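Local coordinates for lipase-esterase related protein (Clostridium acetobutylicum, PDB 3E0X), which is probably a hydrolase of the alpha/beta hydrolase fold, related to lipases and esterases, though its natural substrate is not known, at residues K226-L229 / L230-N233. Numbering follows the deposited sequence.
Sequences KHFL and LVVN. With OXE (ortho-xylene), chain C.
The F228 ring carries the CG2 methyl of V231 over one face, a CH-pi contact in which the methyl carbon stands 4.3 Å from the ring centroid and 13° off the ring normal; CD2 of L230 and C4 of the bound ortho-xylene come to the same ring obliquely. H227, one residue earlier, meets the ligand with its imidazole edge, CD2 lying 3.4 Å from ligand C1. The C1' methyl, near the ring plane, is placed 3.0 Å from H227 NE2, too short for an ordinary methyl contact, so the exact ligand position is doubtful here. Together they illustrate how the alpha/beta hydrolase fold can hold a pocket histidine on the loop after its last strand, here strand 217-222, with a short helix, 229-232, following closely. H227 touches S92 of a GxSxG sequence resembling a nucleophile elbow, while its ND1 is hydrogen-bonded to E199, consistent with the Ser-His-acid triad of this family. The CB of H227 points away from the helical turn, and with CG anti to the backbone N (chi1 -158°) the ring comes edge-on to the ligand.

F228 is the N-cap residue of helix 229-232. Its carbonyl O accepts two backbone bonds: V231 N reaches it at 2.8 Å from above the carbonyl plane, and V232 N at 2.9 Å almost in line with the C=O bond. The 171° N-H...O angle makes the second the straighter bond. A water ties the start together, donating to H227 O and accepting from L230 N; Y91 OH also bonds to H227 O. V231 and V232 face helix 152-158, whereas L229 and N233 lie side by side against F222. At the far end N233 caps the following helix through OD1 to G236 N, its own N bonds to L229 O, and its CB rests 3.9 Å from L229 CD1.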
ATOM      1  N   LYS A 226      -5.182  14.275  -0.604  1.00 11.75           N
ATOM      2  CA  LYS A 226      -4.362  13.818  -1.726  1.00 12.10           C
ATOM      3  C   LYS A 226      -3.591  12.535  -1.362  1.00 11.09           C
ATOM      4  O   LYS A 226      -4.102  11.731  -0.566  1.00 10.99           O
ATOM      5  CB  LYS A 226      -3.475  14.969  -2.243  1.00 12.82           C
ATOM      6  CG  LYS A 226      -4.309  16.036  -2.953  1.00 13.69           C
ATOM      7  CD  LYS A 226      -3.484  17.255  -3.378  1.00 15.33           C
ATOM      8  CE  LYS A 226      -4.392  18.346  -3.979  1.00 17.63           C
ATOM      9  NZ  LYS A 226      -3.755  19.720  -3.924  1.00 24.53           N
ATOM     10  N   HIS A 227      -2.399  12.321  -1.914  1.00 10.76           N
ATOM     11  CA  HIS A 227      -1.763  11.004  -1.789  1.00 10.69           C
ATOM     12  C   HIS A 227      -1.116  10.792  -0.411  1.00 10.57           C
ATOM     13  O   HIS A 227      -0.725   9.664  -0.059  1.00 10.96           O
ATOM     14  CB  HIS A 227      -0.765  10.784  -2.934  1.00 11.06           C
ATOM     15  CG  HIS A 227      -0.467   9.352  -3.208  1.00 10.53           C
ATOM     16  ND1 HIS A 227      -1.449   8.436  -3.509  1.00 11.31           N
ATOM     17  CD2 HIS A 227       0.711   8.690  -3.281  1.00 11.48           C
ATOM     18  CE1 HIS A 227      -0.885   7.255  -3.709  1.00 11.78           C
ATOM     19  NE2 HIS A 227       0.423   7.384  -3.581  1.00 13.67           N
ATOM     20  N   PHE A 228      -0.997  11.876   0.361  1.00 10.04           N
ATOM     21  CA  PHE A 228      -0.484  11.774   1.734  1.00 10.26           C
ATOM     22  C   PHE A 228      -1.609  11.758   2.766  1.00 10.42           C
ATOM     23  O   PHE A 228      -1.381  12.049   3.931  1.00 10.50           O
ATOM     24  CB  PHE A 228       0.551  12.876   2.022  1.00 10.72           C
ATOM     25  CG  PHE A 228       1.987  12.392   1.992  1.00  9.70           C
ATOM     26  CD1 PHE A 228       2.374  11.264   1.259  1.00 11.07           C
ATOM     27  CD2 PHE A 228       2.968  13.126   2.661  1.00 11.02           C
ATOM     28  CE1 PHE A 228       3.716  10.868   1.220  1.00 11.21           C
ATOM     29  CE2 PHE A 228       4.298  12.736   2.645  1.00 13.10           C
ATOM     30  CZ  PHE A 228       4.688  11.611   1.924  1.00 10.65           C
ATOM     31  N   LEU A 229      -2.807  11.364   2.342  1.00 10.14           N
ATOM     32  CA  LEU A 229      -3.923  11.154   3.267  1.00 10.10           C
ATOM     33  C   LEU A 229      -3.488  10.357   4.497  1.00 10.10           C
ATOM     34  O   LEU A 229      -3.862  10.696   5.613  1.00 10.80           O
ATOM     35  CB  LEU A 229      -5.053  10.407   2.550  1.00 11.00           C
ATOM     36  CG  LEU A 229      -6.292  10.042   3.366  1.00 10.70           C
ATOM     37  CD1 LEU A 229      -7.058  11.289   3.841  1.00 11.39           C
ATOM     38  CD2 LEU A 229      -7.216   9.117   2.542  1.00 11.31           C
ATOM     39  N   LEU A 230      -2.683   9.312   4.294  1.00  9.86           N
ATOM     40  CA  LEU A 230      -2.277   8.421   5.414  1.00 10.09           C
ATOM     41  C   LEU A 230      -1.325   9.092   6.409  1.00 10.58           C
ATOM     42  O   LEU A 230      -1.022   8.508   7.467  1.00 11.22           O
ATOM     43  CB  LEU A 230      -1.626   7.113   4.893  1.00 11.06           C
ATOM     44  CG  LEU A 230      -0.137   7.153   4.471  1.00 11.21           C
ATOM     45  CD1 LEU A 230       0.358   5.733   4.201  1.00 11.13           C
ATOM     46  CD2 LEU A 230       0.195   8.074   3.292  1.00 10.51           C
ATOM     47  N   VAL A 231      -0.791  10.261   6.020  1.00 10.52           N
ATOM     48  CA  VAL A 231       0.120  11.024   6.867  1.00 11.03           C
ATOM     49  C   VAL A 231      -0.618  12.205   7.499  1.00 11.31           C
ATOM     50  O   VAL A 231      -0.574  12.388   8.725  1.00 12.80           O
ATOM     51  CB  VAL A 231       1.332  11.538   6.044  1.00 11.17           C
ATOM     52  CG1 VAL A 231       2.035  12.685   6.766  1.00 12.55           C
ATOM     53  CG2 VAL A 231       2.274  10.399   5.776  1.00 12.07           C
ATOM     54  N   VAL A 232      -1.326  12.982   6.683  1.00 10.33           N
ATOM     55  CA  VAL A 232      -1.978  14.194   7.195  1.00 11.26           C
ATOM     56  C   VAL A 232      -3.314  13.917   7.888  1.00 11.07           C
ATOM     57  O   VAL A 232      -3.789  14.744   8.683  1.00 11.65           O
ATOM     58  CB  VAL A 232      -2.162  15.276   6.104  1.00 11.48           C
ATOM     59  CG1 VAL A 232      -0.813  15.633   5.510  1.00 13.11           C
ATOM     60  CG2 VAL A 232      -3.113  14.819   5.010  1.00 12.57           C
ATOM     61  N   ASN A 233      -3.927  12.778   7.573  1.00 10.33           N
ATOM     62  CA  ASN A 233      -5.152  12.386   8.280  1.00 10.35           C
ATOM     63  C   ASN A 233      -5.046  10.937   8.714  1.00 10.48           C
ATOM     64  O   ASN A 233      -5.957  10.135   8.500  1.00 10.16           O
ATOM     65  CB  ASN A 233      -6.416  12.624   7.424  1.00 10.48           C
ATOM     66  CG  ASN A 233      -7.700  12.631   8.259  1.00 11.04           C
ATOM     67  OD1 ASN A 233      -7.664  12.408   9.483  1.00 12.51           O
ATOM     68  ND2 ASN A 233      -8.836  12.948   7.612  1.00 12.47           N
TER
HETATM   69  C1  OXE C 243       3.711   7.369  -4.166  1.00 27.92           C
HETATM   70  C2  OXE C 243       4.238   7.019  -2.828  1.00 27.57           C
HETATM   71  C3  OXE C 243       4.965   7.955  -2.097  1.00 28.21           C
HETATM   72  C4  OXE C 243       5.166   9.226  -2.647  1.00 28.15           C
HETATM   73  C5  OXE C 243       4.681   9.566  -3.915  1.00 26.84           C
HETATM   74  C6  OXE C 243       3.939   8.648  -4.680  1.00 27.06           C
HETATM   75  C1' OXE C 243       2.905   6.346  -4.926  1.00 22.20           C
HETATM   76  C2' OXE C 243       3.998   5.646  -2.279  1.00 27.82           C
HETATM   77  O   HOH W   1      -2.690   8.192   1.538  1.00 11.76           O